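Local coordinates for protein particle-associated glycoside hydrolase (PDB 6C72) that probably degrades the capsular polysaccharide of Acinetobacter baumannii during host entry, serving as the trimeric tailspike depolymerase of phage Fri1, at residues N256-N261 and T281-T286; T316-V321 and K349-R354; A199-L204 and F229-V234. All blocks are in the same frame, centred on the assembly; numbering follows the deposited sequence.

Contact 1 (N256-N261 and T281-T286). With ZN (zinc ion), chain M.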
ATOM      1  N   ASN A 256     -12.056 -10.383   5.719  1.00 27.54           N
ATOM      2  CA  ASN A 256     -11.178  -9.843   6.752  1.00 27.67           C
ATOM      3  C   ASN A 256     -10.365 -10.952   7.421  1.00 26.88           C
ATOM      4  O   ASN A 256     -10.234 -11.005   8.645  1.00 27.05           O
ATOM      5  CB  ASN A 256     -11.989  -9.039   7.777  1.00 28.60           C
ATOM      6  CG  ASN A 256     -11.118  -8.245   8.721  1.00 29.03           C
ATOM      7  OD1 ASN A 256     -10.036  -7.797   8.344  1.00 28.93           O
ATOM      8  ND2 ASN A 256     -11.576  -8.073   9.956  1.00 29.88           N
ATOM      9  N   HIS A 257      -9.837 -11.873   6.623  1.00 27.51           N
ATOM     10  CA  HIS A 257      -9.064 -12.976   7.166  1.00 26.92           C
ATOM     11  C   HIS A 257      -7.583 -12.644   7.124  1.00 26.85           C
ATOM     12  O   HIS A 257      -7.071 -12.165   6.111  1.00 25.89           O
ATOM     13  CB  HIS A 257      -9.346 -14.268   6.405  1.00 24.99           C
ATOM     14  CG  HIS A 257     -10.793 -14.641   6.390  1.00 25.29           C
ATOM     15  ND1 HIS A 257     -11.557 -14.679   7.536  1.00 26.58           N
ATOM     16  CD2 HIS A 257     -11.608 -15.025   5.379  1.00 25.33           C
ATOM     17  CE1 HIS A 257     -12.785 -15.063   7.232  1.00 26.50           C
ATOM     18  NE2 HIS A 257     -12.841 -15.281   5.930  1.00 25.75           N
ATOM     19  N   TYR A 258      -6.888 -12.953   8.206  1.00 26.92           N
ATOM     20  CA  TYR A 258      -5.504 -12.554   8.365  1.00 27.37           C
ATOM     21  C   TYR A 258      -4.665 -13.746   8.801  1.00 26.77           C
ATOM     22  O   TYR A 258      -5.028 -14.450   9.747  1.00 27.28           O
ATOM     23  CB  TYR A 258      -5.399 -11.417   9.376  1.00 29.90           C
ATOM     24  CG  TYR A 258      -4.010 -10.883   9.489  1.00 30.26           C
ATOM     25  CD1 TYR A 258      -3.504 -10.012   8.544  1.00 29.63           C
ATOM     26  CD2 TYR A 258      -3.187 -11.272  10.536  1.00 31.00           C
ATOM     27  CE1 TYR A 258      -2.216  -9.525   8.644  1.00 29.86           C
ATOM     28  CE2 TYR A 258      -1.910 -10.794  10.647  1.00 31.33           C
ATOM     29  CZ  TYR A 258      -1.425  -9.928   9.692  1.00 30.75           C
ATOM     30  OH  TYR A 258      -0.141  -9.457   9.801  1.00 30.89           O
ATOM     31  N   PHE A 259      -3.548 -13.957   8.116  1.00 28.21           N
ATOM     32  CA  PHE A 259      -2.623 -15.045   8.403  1.00 27.96           C
ATOM     33  C   PHE A 259      -1.207 -14.492   8.451  1.00 28.59           C
ATOM     34  O   PHE A 259      -0.786 -13.777   7.536  1.00 28.07           O
ATOM     35  CB  PHE A 259      -2.718 -16.155   7.347  1.00 26.08           C
ATOM     36  CG  PHE A 259      -4.114 -16.675   7.148  1.00 25.01           C
ATOM     37  CD1 PHE A 259      -4.995 -16.029   6.277  1.00 24.53           C
ATOM     38  CD2 PHE A 259      -4.550 -17.797   7.834  1.00 24.75           C
ATOM     39  CE1 PHE A 259      -6.288 -16.496   6.088  1.00 24.07           C
ATOM     40  CE2 PHE A 259      -5.848 -18.281   7.654  1.00 24.16           C
ATOM     41  CZ  PHE A 259      -6.729 -17.620   6.772  1.00 23.92           C
ATOM     42  N   GLU A 260      -0.484 -14.816   9.520  1.00 28.17           N
ATOM     43  CA  GLU A 260       0.898 -14.380   9.654  1.00 28.60           C
ATOM     44  C   GLU A 260       1.743 -15.505  10.228  1.00 28.46           C
ATOM     45  O   GLU A 260       1.296 -16.218  11.124  1.00 28.67           O
ATOM     46  CB  GLU A 260       1.022 -13.147  10.545  1.00 30.19           C
ATOM     47  CG  GLU A 260       2.408 -12.543  10.509  1.00 30.52           C
ATOM     48  CD  GLU A 260       2.502 -11.290  11.336  1.00 31.91           C
ATOM     49  OE1 GLU A 260       1.430 -10.746  11.695  1.00 32.84           O
ATOM     50  OE2 GLU A 260       3.635 -10.856  11.636  1.00 31.85           O
ATOM     51  N   ASN A 261       2.957 -15.662   9.711  1.00 29.85           N
ATOM     52  CA  ASN A 261       3.900 -16.648  10.241  1.00 29.66           C
ATOM     53  C   ASN A 261       3.327 -18.058  10.166  1.00 28.86           C
ATOM     54  O   ASN A 261       3.504 -18.860  11.080  1.00 28.76           O
ATOM     55  CB  ASN A 261       4.310 -16.306  11.675  1.00 30.56           C
ATOM     56  CG  ASN A 261       5.016 -14.966  11.771  1.00 31.26           C
ATOM     57  OD1 ASN A 261       6.010 -14.731  11.089  1.00 30.83           O
ATOM     58  ND2 ASN A 261       4.490 -14.073  12.607  1.00 32.27           N
ATOM     59  N   THR A 281      -5.377 -11.427   3.822  1.00 25.81           N
ATOM     60  CA  THR A 281      -3.972 -11.054   3.820  1.00 26.09           C
ATOM     61  C   THR A 281      -3.123 -12.184   4.387  1.00 26.01           C
ATOM     62  O   THR A 281      -3.408 -12.706   5.469  1.00 26.72           O
ATOM     63  CB  THR A 281      -3.737  -9.763   4.612  1.00 27.74           C
ATOM     64  OG1 THR A 281      -4.426  -8.687   3.969  1.00 27.78           O
ATOM     65  CG2 THR A 281      -2.255  -9.433   4.672  1.00 28.05           C
ATOM     66  N   PHE A 282      -2.077 -12.539   3.653  1.00 26.92           N
ATOM     67  CA  PHE A 282      -1.026 -13.425   4.127  1.00 27.20           C
ATOM     68  C   PHE A 282       0.247 -12.603   4.261  1.00 28.01           C
ATOM     69  O   PHE A 282       0.651 -11.930   3.310  1.00 27.68           O
ATOM     70  CB  PHE A 282      -0.805 -14.589   3.159  1.00 26.28           C
ATOM     71  CG  PHE A 282      -2.000 -15.492   3.000  1.00 25.45           C
ATOM     72  CD1 PHE A 282      -2.978 -15.215   2.046  1.00 24.76           C
ATOM     73  CD2 PHE A 282      -2.139 -16.630   3.785  1.00 25.47           C
ATOM     74  CE1 PHE A 282      -4.082 -16.057   1.882  1.00 24.16           C
ATOM     75  CE2 PHE A 282      -3.235 -17.469   3.625  1.00 24.65           C
ATOM     76  CZ  PHE A 282      -4.210 -17.181   2.674  1.00 24.06           C
ATOM     77  N   LYS A 283       0.856 -12.633   5.443  1.00 34.26           N
ATOM     78  CA  LYS A 283       2.112 -11.943   5.707  1.00 35.01           C
ATOM     79  C   LYS A 283       3.112 -12.927   6.294  1.00 35.34           C
ATOM     80  O   LYS A 283       2.821 -13.579   7.299  1.00 35.86           O
ATOM     81  CB  LYS A 283       1.908 -10.772   6.664  1.00 36.32           C
ATOM     82  CG  LYS A 283       3.155  -9.923   6.854  1.00 36.91           C
ATOM     83  CD  LYS A 283       3.080  -9.178   8.175  1.00 38.41           C
ATOM     84  CE  LYS A 283       2.293  -7.884   8.039  1.00 38.85           C
ATOM     85  NZ  LYS A 283       3.186  -6.766   7.553  1.00 38.63           N
ATOM     86  N   ASN A 284       4.286 -13.032   5.664  1.00 27.97           N
ATOM     87  CA  ASN A 284       5.359 -13.922   6.125  1.00 28.25           C
ATOM     88  C   ASN A 284       4.847 -15.349   6.302  1.00 27.92           C
ATOM     89  O   ASN A 284       5.103 -16.008   7.317  1.00 28.29           O
ATOM     90  CB  ASN A 284       6.009 -13.400   7.411  1.00 29.30           C
ATOM     91  CG  ASN A 284       7.348 -14.082   7.714  1.00 29.23           C
ATOM     92  OD1 ASN A 284       8.113 -14.428   6.803  1.00 28.74           O
ATOM     93  ND2 ASN A 284       7.636 -14.284   9.006  1.00 29.57           N
ATOM     94  N   CYS A 285       4.055 -15.805   5.339  1.00 27.71           N
ATOM     95  CA  CYS A 285       3.584 -17.180   5.295  1.00 27.47           C
ATOM     96  C   CYS A 285       4.278 -17.895   4.149  1.00 27.28           C
ATOM     97  O   CYS A 285       4.768 -17.258   3.226  1.00 27.22           O
ATOM     98  CB  CYS A 285       2.062 -17.234   5.110  1.00 26.95           C
ATOM     99  SG  CYS A 285       1.150 -16.433   6.451  1.00 27.49           S
ATOM    100  N   THR A 286       4.320 -19.221   4.194  1.00 27.33           N
ATOM    101  CA  THR A 286       4.887 -19.984   3.093  1.00 27.38           C
ATOM    102  C   THR A 286       3.871 -20.993   2.584  1.00 27.09           C
ATOM    103  O   THR A 286       2.931 -21.364   3.290  1.00 26.67           O
ATOM    104  CB  THR A 286       6.188 -20.719   3.482  1.00 27.67           C
ATOM    105  OG1 THR A 286       5.890 -21.860   4.296  1.00 27.44           O
ATOM    106  CG2 THR A 286       7.159 -19.798   4.223  1.00 27.95           C
TER
HETATM  107 ZN    ZN M 810       3.593  -8.551  12.234  0.58 56.69          ZN
HETATM  108  O   HOH W   1       5.473  -7.984  11.329  1.00 31.53           O
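F259 and F282 lie side by side on one face of two parallel strands, their ring planes only 12° apart but slid so far that they barely overlap. The touch is F259 CD1 over one face of the F282 ring, 3.5 Å from F282 CE2. Both rings branch alike, CG anti to the carbonyl carbon (chi1 -54° for F259, -63° for F282), which keeps them in step. On the other face, E260 and K283 run alongside each other, with E260 CD 3.8 Å from K283 CD. The lysine chain bends twice, bringing K283 CE 3.4 Å from Y258 OH. Y258 OH donates to E260 OE1 from above the carboxylate plane (2.8 Å), while E260 OE2 binds a zinc ion at 2.4 Å; a water is also on the metal. OE2 further accepts from N256 of the second subunit, so the carboxylate is held from several directions. At the corner, N284 ND2 donates to N261 OD1 at 2.7 Å, the two amide planes nearly perpendicular, and S228 of the second subunit also bonds to N261 OD1. Backbone bonds fix the register, among them K283 N to F259 O at 2.9 Å. Beyond the rings, L244 touches both phenylalanines. Phenylalanines stacked inside, with a zinc-bearing outer face that meets the next subunit, place this pair of coils in the parallel beta-helix of a trimeric tailspike.

Contact 2 (T316-V321 and K349-R354)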
ATOM      1  N   THR A 316      -3.991 -10.023  -0.553  1.00 28.23           N
ATOM      2  CA  THR A 316      -2.647  -9.476  -0.507  1.00 28.46           C
ATOM      3  C   THR A 316      -1.710 -10.502   0.108  1.00 29.30           C
ATOM      4  O   THR A 316      -1.927 -10.953   1.240  1.00 29.52           O
ATOM      5  CB  THR A 316      -2.615  -8.161   0.273  1.00 27.74           C
ATOM      6  OG1 THR A 316      -3.555  -7.249  -0.307  1.00 26.94           O
ATOM      7  CG2 THR A 316      -1.238  -7.529   0.212  1.00 27.76           C
ATOM      8  N   LEU A 317      -0.656 -10.838  -0.623  1.00 25.98           N
ATOM      9  CA  LEU A 317       0.383 -11.747  -0.162  1.00 26.78           C
ATOM     10  C   LEU A 317       1.689 -10.953  -0.038  1.00 26.90           C
ATOM     11  O   LEU A 317       2.275 -10.543  -1.049  1.00 26.85           O
ATOM     12  CB  LEU A 317       0.510 -12.917  -1.132  1.00 27.38           C
ATOM     13  CG  LEU A 317      -0.830 -13.636  -1.308  1.00 27.20           C
ATOM     14  CD1 LEU A 317      -1.427 -13.446  -2.713  1.00 26.60           C
ATOM     15  CD2 LEU A 317      -0.730 -15.118  -0.939  1.00 27.10           C
ATOM     16  N   ILE A 318       2.132 -10.729   1.198  1.00 29.82           N
ATOM     17  CA  ILE A 318       3.290  -9.896   1.505  1.00 29.34           C
ATOM     18  C   ILE A 318       4.376 -10.793   2.082  1.00 29.95           C
ATOM     19  O   ILE A 318       4.143 -11.498   3.073  1.00 30.37           O
ATOM     20  CB  ILE A 318       2.947  -8.786   2.510  1.00 28.53           C
ATOM     21  CG1 ILE A 318       1.612  -8.132   2.167  1.00 27.84           C
ATOM     22  CG2 ILE A 318       4.062  -7.757   2.575  1.00 27.81           C
ATOM     23  CD1 ILE A 318       0.994  -7.333   3.329  1.00 27.35           C
ATOM     24  N   ASN A 319       5.562 -10.756   1.473  1.00 22.98           N
ATOM     25  CA  ASN A 319       6.737 -11.458   1.999  1.00 23.27           C
ATOM     26  C   ASN A 319       6.427 -12.938   2.227  1.00 23.01           C
ATOM     27  O   ASN A 319       6.767 -13.517   3.257  1.00 23.33           O
ATOM     28  CB  ASN A 319       7.242 -10.780   3.278  1.00 23.93           C
ATOM     29  CG  ASN A 319       8.562 -11.342   3.755  1.00 24.41           C
ATOM     30  OD1 ASN A 319       9.333 -11.898   2.973  1.00 24.28           O
ATOM     31  ND2 ASN A 319       8.831 -11.204   5.045  1.00 25.04           N
ATOM     32  N   CYS A 320       5.761 -13.553   1.259  1.00 26.34           N
ATOM     33  CA  CYS A 320       5.425 -14.966   1.315  1.00 26.42           C
ATOM     34  C   CYS A 320       6.349 -15.747   0.395  1.00 26.53           C
ATOM     35  O   CYS A 320       6.975 -15.187  -0.507  1.00 26.93           O
ATOM     36  CB  CYS A 320       3.958 -15.198   0.914  1.00 26.27           C
ATOM     37  SG  CYS A 320       2.772 -14.505   2.099  1.00 26.22           S
ATOM     38  N   VAL A 321       6.447 -17.049   0.647  1.00 25.67           N
ATOM     39  CA  VAL A 321       7.238 -17.962  -0.168  1.00 25.61           C
ATOM     40  C   VAL A 321       6.300 -18.979  -0.804  1.00 24.87           C
ATOM     41  O   VAL A 321       5.473 -19.588  -0.115  1.00 24.13           O
ATOM     42  CB  VAL A 321       8.329 -18.677   0.654  1.00 25.36           C
ATOM     43  CG1 VAL A 321       9.024 -19.748  -0.205  1.00 25.36           C
ATOM     44  CG2 VAL A 321       9.342 -17.675   1.208  1.00 25.76           C
ATOM     45  N   LYS A 349      -2.529  -9.081  -5.092  1.00 27.99           N
ATOM     46  CA  LYS A 349      -1.219  -8.451  -5.130  1.00 28.12           C
ATOM     47  C   LYS A 349      -0.174  -9.404  -4.581  1.00 28.72           C
ATOM     48  O   LYS A 349      -0.352  -9.967  -3.494  1.00 28.70           O
ATOM     49  CB  LYS A 349      -1.207  -7.159  -4.324  1.00 27.24           C
ATOM     50  CG  LYS A 349      -2.205  -6.124  -4.779  1.00 26.70           C
ATOM     51  CD  LYS A 349      -2.062  -4.922  -3.883  1.00 25.65           C
ATOM     52  CE  LYS A 349      -2.909  -3.743  -4.340  1.00 25.17           C
ATOM     53  NZ  LYS A 349      -4.241  -3.813  -3.718  1.00 24.23           N
ATOM     54  N   PHE A 350       0.915  -9.568  -5.327  1.00 22.22           N
ATOM     55  CA  PHE A 350       2.085 -10.310  -4.866  1.00 22.08           C
ATOM     56  C   PHE A 350       3.181  -9.293  -4.584  1.00 22.38           C
ATOM     57  O   PHE A 350       3.721  -8.677  -5.514  1.00 22.67           O
ATOM     58  CB  PHE A 350       2.526 -11.351  -5.892  1.00 22.79           C
ATOM     59  CG  PHE A 350       1.494 -12.426  -6.158  1.00 22.30           C
ATOM     60  CD1 PHE A 350       1.403 -13.550  -5.333  1.00 22.27           C
ATOM     61  CD2 PHE A 350       0.646 -12.335  -7.235  1.00 22.04           C
ATOM     62  CE1 PHE A 350       0.478 -14.551  -5.571  1.00 21.56           C
ATOM     63  CE2 PHE A 350      -0.299 -13.337  -7.475  1.00 22.01           C
ATOM     64  CZ  PHE A 350      -0.372 -14.452  -6.637  1.00 21.76           C
ATOM     65  N   LEU A 351       3.485  -9.108  -3.297  1.00 25.83           N
ATOM     66  CA  LEU A 351       4.436  -8.116  -2.812  1.00 25.05           C
ATOM     67  C   LEU A 351       5.534  -8.810  -2.017  1.00 25.50           C
ATOM     68  O   LEU A 351       5.238  -9.609  -1.120  1.00 26.01           O
ATOM     69  CB  LEU A 351       3.739  -7.081  -1.927  1.00 24.03           C
ATOM     70  CG  LEU A 351       2.466  -6.421  -2.454  1.00 23.51           C
ATOM     71  CD1 LEU A 351       1.864  -5.519  -1.400  1.00 23.31           C
ATOM     72  CD2 LEU A 351       2.771  -5.628  -3.718  1.00 23.39           C
ATOM     73  N   ASN A 352       6.794  -8.521  -2.360  1.00 27.17           N
ATOM     74  CA  ASN A 352       7.962  -9.015  -1.630  1.00 27.39           C
ATOM     75  C   ASN A 352       7.978 -10.541  -1.528  1.00 28.54           C
ATOM     76  O   ASN A 352       8.538 -11.096  -0.583  1.00 28.74           O
ATOM     77  CB  ASN A 352       8.060  -8.399  -0.227  1.00 26.78           C
ATOM     78  CG  ASN A 352       7.991  -6.873  -0.234  1.00 25.59           C
ATOM     79  OD1 ASN A 352       8.080  -6.234  -1.280  1.00 25.13           O
ATOM     80  ND2 ASN A 352       7.883  -6.283   0.950  1.00 25.15           N
ATOM     81  N   CYS A 353       7.371 -11.231  -2.485  1.00 23.23           N
ATOM     82  CA  CYS A 353       7.260 -12.675  -2.419  1.00 24.24           C
ATOM     83  C   CYS A 353       8.386 -13.349  -3.188  1.00 24.77           C
ATOM     84  O   CYS A 353       9.016 -12.756  -4.068  1.00 24.51           O
ATOM     85  CB  CYS A 353       5.912 -13.147  -2.977  1.00 24.52           C
ATOM     86  SG  CYS A 353       4.463 -12.656  -1.999  1.00 23.82           S
ATOM     87  N   ARG A 354       8.595 -14.628  -2.881  1.00 26.91           N
ATOM     88  CA  ARG A 354       9.625 -15.432  -3.521  1.00 27.34           C
ATOM     89  C   ARG A 354       8.995 -16.702  -4.067  1.00 27.54           C
ATOM     90  O   ARG A 354       8.296 -17.426  -3.342  1.00 26.72           O
ATOM     91  CB  ARG A 354      10.756 -15.745  -2.551  1.00 26.83           C
ATOM     92  CG  ARG A 354      11.590 -14.513  -2.328  1.00 26.21           C
ATOM     93  CD  ARG A 354      12.565 -14.610  -1.186  1.00 25.78           C
ATOM     94  NE  ARG A 354      11.955 -14.920   0.107  1.00 25.61           N
ATOM     95  CZ  ARG A 354      11.115 -14.123   0.763  1.00 25.28           C
ATOM     96  NH1 ARG A 354      10.724 -12.964   0.224  1.00 24.93           N
ATOM     97  NH2 ARG A 354      10.654 -14.490   1.959  1.00 25.22           N
TER
HETATM   98  O   HOH W   2      -5.136  -6.467  -2.710  1.00 26.77           O
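R354 reaches back across the corner to N319, its NH1 (3.3 Å) and NH2 (3.1 Å) both pointing end-on at N319 OD1, which lies in the guanidinium plane. A bend at chi3 (-57°) turns the arginine chain toward this oxygen, and N319 meets it with CG anti to its own backbone N (chi1 -172°). The amide and guanidinium planes stay 48° apart. V321 CG2 packs 3.5 Å from R354 NH2, and the arginine also comes within about 3 Å, side chain to side chain, of E378, a zinc-binding residue of opposite charge, which would probably help to balance the guanidinium. Just after the turn, C320 and C353 follow each other with matching rotamers; C353 SG accepts a weak bond from C320 N. On the interior side of the strands, L317 CD1 rests 3.6 Å from F350 CE1, both side chains pointing the same way. The opposite face carries T316, whose CG2 meets L351 CD1 at 4.0 Å, and a water joins T316 OG1 to K349 NZ, itself bonded to N347. N352 turns its amide to D279 of the second subunit. Cysteine next to cysteine and asparagine next to asparagine in successive coils are the ladders of a parallel beta-helix.

Contact 3 (A199-L204 and F229-V234)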
ATOM      1  N   ALA A 199     -13.230 -15.697  15.246  1.00 28.85           N
ATOM      2  CA  ALA A 199     -12.569 -16.904  15.694  1.00 28.62           C
ATOM      3  C   ALA A 199     -11.119 -16.904  15.227  1.00 27.86           C
ATOM      4  O   ALA A 199     -10.723 -16.130  14.355  1.00 27.41           O
ATOM      5  CB  ALA A 199     -13.292 -18.136  15.165  1.00 28.43           C
ATOM      6  N   GLY A 200     -10.330 -17.817  15.798  1.00 31.84           N
ATOM      7  CA  GLY A 200      -8.936 -17.912  15.425  1.00 31.70           C
ATOM      8  C   GLY A 200      -8.291 -19.207  15.873  1.00 30.88           C
ATOM      9  O   GLY A 200      -8.887 -20.029  16.572  1.00 30.37           O
ATOM     10  N   VAL A 201      -7.037 -19.367  15.453  1.00 28.61           N
ATOM     11  CA  VAL A 201      -6.194 -20.490  15.832  1.00 27.40           C
ATOM     12  C   VAL A 201      -4.757 -20.001  15.815  1.00 28.01           C
ATOM     13  O   VAL A 201      -4.395 -19.143  15.008  1.00 28.43           O
ATOM     14  CB  VAL A 201      -6.378 -21.704  14.886  1.00 26.47           C
ATOM     15  CG1 VAL A 201      -6.007 -21.334  13.451  1.00 25.62           C
ATOM     16  CG2 VAL A 201      -5.538 -22.906  15.377  1.00 26.82           C
ATOM     17  N   SER A 202      -3.940 -20.536  16.724  1.00 27.16           N
ATOM     18  CA  SER A 202      -2.541 -20.125  16.747  1.00 27.07           C
ATOM     19  C   SER A 202      -1.675 -21.142  17.472  1.00 27.61           C
ATOM     20  O   SER A 202      -2.159 -21.986  18.239  1.00 28.27           O
ATOM     21  CB  SER A 202      -2.358 -18.747  17.385  1.00 27.48           C
ATOM     22  OG  SER A 202      -2.562 -18.795  18.767  1.00 28.46           O
ATOM     23  N   ASN A 203      -0.372 -21.049  17.189  1.00 27.42           N
ATOM     24  CA  ASN A 203       0.673 -21.731  17.950  1.00 28.08           C
ATOM     25  C   ASN A 203       0.472 -23.247  17.958  1.00 28.36           C
ATOM     26  O   ASN A 203       0.556 -23.892  19.002  1.00 29.31           O
ATOM     27  CB  ASN A 203       0.757 -21.192  19.388  1.00 29.09           C
ATOM     28  CG  ASN A 203       1.103 -19.720  19.451  1.00 29.05           C
ATOM     29  OD1 ASN A 203       1.228 -19.065  18.427  1.00 28.29           O
ATOM     30  ND2 ASN A 203       1.266 -19.196  20.655  1.00 30.03           N
ATOM     31  N   LEU A 204       0.230 -23.823  16.785  1.00 27.69           N
ATOM     32  CA  LEU A 204       0.100 -25.272  16.700  1.00 28.08           C
ATOM     33  C   LEU A 204       0.352 -25.721  15.270  1.00 27.36           C
ATOM     34  O   LEU A 204       0.422 -24.911  14.346  1.00 26.56           O
ATOM     35  CB  LEU A 204      -1.274 -25.743  17.204  1.00 28.55           C
ATOM     36  CG  LEU A 204      -2.563 -25.133  16.643  1.00 27.97           C
ATOM     37  CD1 LEU A 204      -2.937 -25.680  15.269  1.00 27.33           C
ATOM     38  CD2 LEU A 204      -3.703 -25.356  17.644  1.00 28.79           C
ATOM     39  N   PHE A 229     -11.531 -14.299  10.563  1.00 26.57           N
ATOM     40  CA  PHE A 229     -10.701 -15.334  11.152  1.00 26.20           C
ATOM     41  C   PHE A 229      -9.247 -14.864  11.185  1.00 25.93           C
ATOM     42  O   PHE A 229      -8.819 -14.063  10.343  1.00 25.79           O
ATOM     43  CB  PHE A 229     -10.816 -16.619  10.341  1.00 25.67           C
ATOM     44  CG  PHE A 229     -10.149 -17.800  10.973  1.00 25.50           C
ATOM     45  CD1 PHE A 229     -10.814 -18.566  11.924  1.00 25.98           C
ATOM     46  CD2 PHE A 229      -8.838 -18.127  10.629  1.00 25.00           C
ATOM     47  CE1 PHE A 229     -10.189 -19.667  12.507  1.00 26.00           C
ATOM     48  CE2 PHE A 229      -8.204 -19.211  11.203  1.00 24.98           C
ATOM     49  CZ  PHE A 229      -8.880 -19.992  12.143  1.00 25.51           C
ATOM     50  N   THR A 230      -8.498 -15.346  12.180  1.00 27.11           N
ATOM     51  CA  THR A 230      -7.098 -14.966  12.359  1.00 27.60           C
ATOM     52  C   THR A 230      -6.255 -16.179  12.741  1.00 26.99           C
ATOM     53  O   THR A 230      -6.612 -16.918  13.664  1.00 27.22           O
ATOM     54  CB  THR A 230      -6.972 -13.884  13.440  1.00 29.46           C
ATOM     55  OG1 THR A 230      -7.770 -12.740  13.074  1.00 30.34           O
ATOM     56  CG2 THR A 230      -5.523 -13.484  13.633  1.00 30.09           C
ATOM     57  N   ALA A 231      -5.115 -16.363  12.066  1.00 29.64           N
ATOM     58  CA  ALA A 231      -4.196 -17.449  12.389  1.00 29.15           C
ATOM     59  C   ALA A 231      -2.768 -16.928  12.433  1.00 29.65           C
ATOM     60  O   ALA A 231      -2.352 -16.153  11.560  1.00 29.54           O
ATOM     61  CB  ALA A 231      -4.293 -18.602  11.381  1.00 26.76           C
ATOM     62  N   LYS A 232      -2.029 -17.347  13.466  1.00 33.09           N
ATOM     63  CA  LYS A 232      -0.631 -16.973  13.649  1.00 33.45           C
ATOM     64  C   LYS A 232       0.174 -18.178  14.117  1.00 32.65           C
ATOM     65  O   LYS A 232      -0.271 -18.926  14.993  1.00 32.52           O
ATOM     66  CB  LYS A 232      -0.487 -15.838  14.666  1.00 35.06           C
ATOM     67  CG  LYS A 232      -1.069 -14.543  14.179  1.00 35.86           C
ATOM     68  CD  LYS A 232      -1.175 -13.511  15.281  1.00 37.57           C
ATOM     69  CE  LYS A 232      -1.739 -12.192  14.734  1.00 38.64           C
ATOM     70  NZ  LYS A 232      -1.227 -11.014  15.508  1.00 39.94           N
ATOM     71  N   TRP A 233       1.361 -18.358  13.531  1.00 25.72           N
ATOM     72  CA  TRP A 233       2.267 -19.454  13.893  1.00 25.58           C
ATOM     73  C   TRP A 233       1.545 -20.806  13.826  1.00 25.53           C
ATOM     74  O   TRP A 233       1.495 -21.569  14.794  1.00 26.12           O
ATOM     75  CB  TRP A 233       2.879 -19.222  15.270  1.00 26.40           C
ATOM     76  CG  TRP A 233       3.686 -17.988  15.335  1.00 26.77           C
ATOM     77  CD1 TRP A 233       3.334 -16.809  15.932  1.00 27.75           C
ATOM     78  CD2 TRP A 233       5.003 -17.789  14.803  1.00 26.61           C
ATOM     79  NE1 TRP A 233       4.345 -15.886  15.800  1.00 28.00           N
ATOM     80  CE2 TRP A 233       5.381 -16.459  15.110  1.00 27.16           C
ATOM     81  CE3 TRP A 233       5.893 -18.599  14.089  1.00 26.31           C
ATOM     82  CZ2 TRP A 233       6.613 -15.925  14.729  1.00 27.15           C
ATOM     83  CZ3 TRP A 233       7.117 -18.067  13.711  1.00 26.45           C
ATOM     84  CH2 TRP A 233       7.466 -16.742  14.036  1.00 26.86           C
ATOM     85  N   VAL A 234       0.949 -21.080  12.668  1.00 27.21           N
ATOM     86  CA  VAL A 234       0.276 -22.343  12.400  1.00 25.93           C
ATOM     87  C   VAL A 234       0.892 -22.970  11.159  1.00 25.18           C
ATOM     88  O   VAL A 234       1.013 -22.313  10.121  1.00 25.27           O
ATOM     89  CB  VAL A 234      -1.242 -22.155  12.216  1.00 25.58           C
ATOM     90  CG1 VAL A 234      -1.838 -23.384  11.560  1.00 24.77           C
ATOM     91  CG2 VAL A 234      -1.895 -21.912  13.563  1.00 26.46           C
TER
HETATM   92  O   HOH W   3     -10.136 -13.026  14.381  1.00 30.20           O
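A199 to L204 and F229 to V234 run parallel in exact register, with strand axes 4.8 Å apart and 2° from parallel, and both chains turn a corner in left-handed helical conformation, at N203 and W233. Bonds such as V201 N to T230 O (3.1 Å) join the strands, though K232 N to V201 O is weak. F229, V201 and V234 supply much of the side-chain contact. F229 has CG anti to the backbone N (chi1 -172°), which carries the ring over to G200 and V201. G200 CA sits over its face in a CH-pi contact, 4.0 Å from the ring centroid, while V201 CG1 meets its edge, 3.4 Å from F229 CZ. V201 CG1 also packs 3.8 Å from A231 CB. Further along, V234 CG2 packs 3.7 Å from S202 CA, just ahead of the corner. N203 OD1 approaches W233 CB at 3.6 Å, its amide steeply inclined to the indole. On the face of T230 and K232, a water bridges A199 O and T230 OG1, while S202 OG bonds to E146 on the adjoining strand 145-148. Main-chain bonds thus carry most of the polar contact, F229, V201, A231 and V234 make its apolar side, and no salt bridge joins the segments.

The contacts follow each other along the chain, 3 before 1 before 2, and along the axis of the beta-helix. Contact 1 is the middle member, its centre about 10 Å from each of the others, while contacts 2 and 3 are about 19 Å apart centre to centre and do not touch. Strand pairing continues through it: Y258 O lies 3.0 Å from A231 N of contact 3, and F282 O lies 2.8 Å from I318 N of contact 2. N261 packs on W233, and N284 on N319, carrying the corner onward. The side chain of K232 in contact 3 comes within about 4 Å of that of E260, the zinc ligand of contact 1. All three contacts touch the second subunit of the trimer.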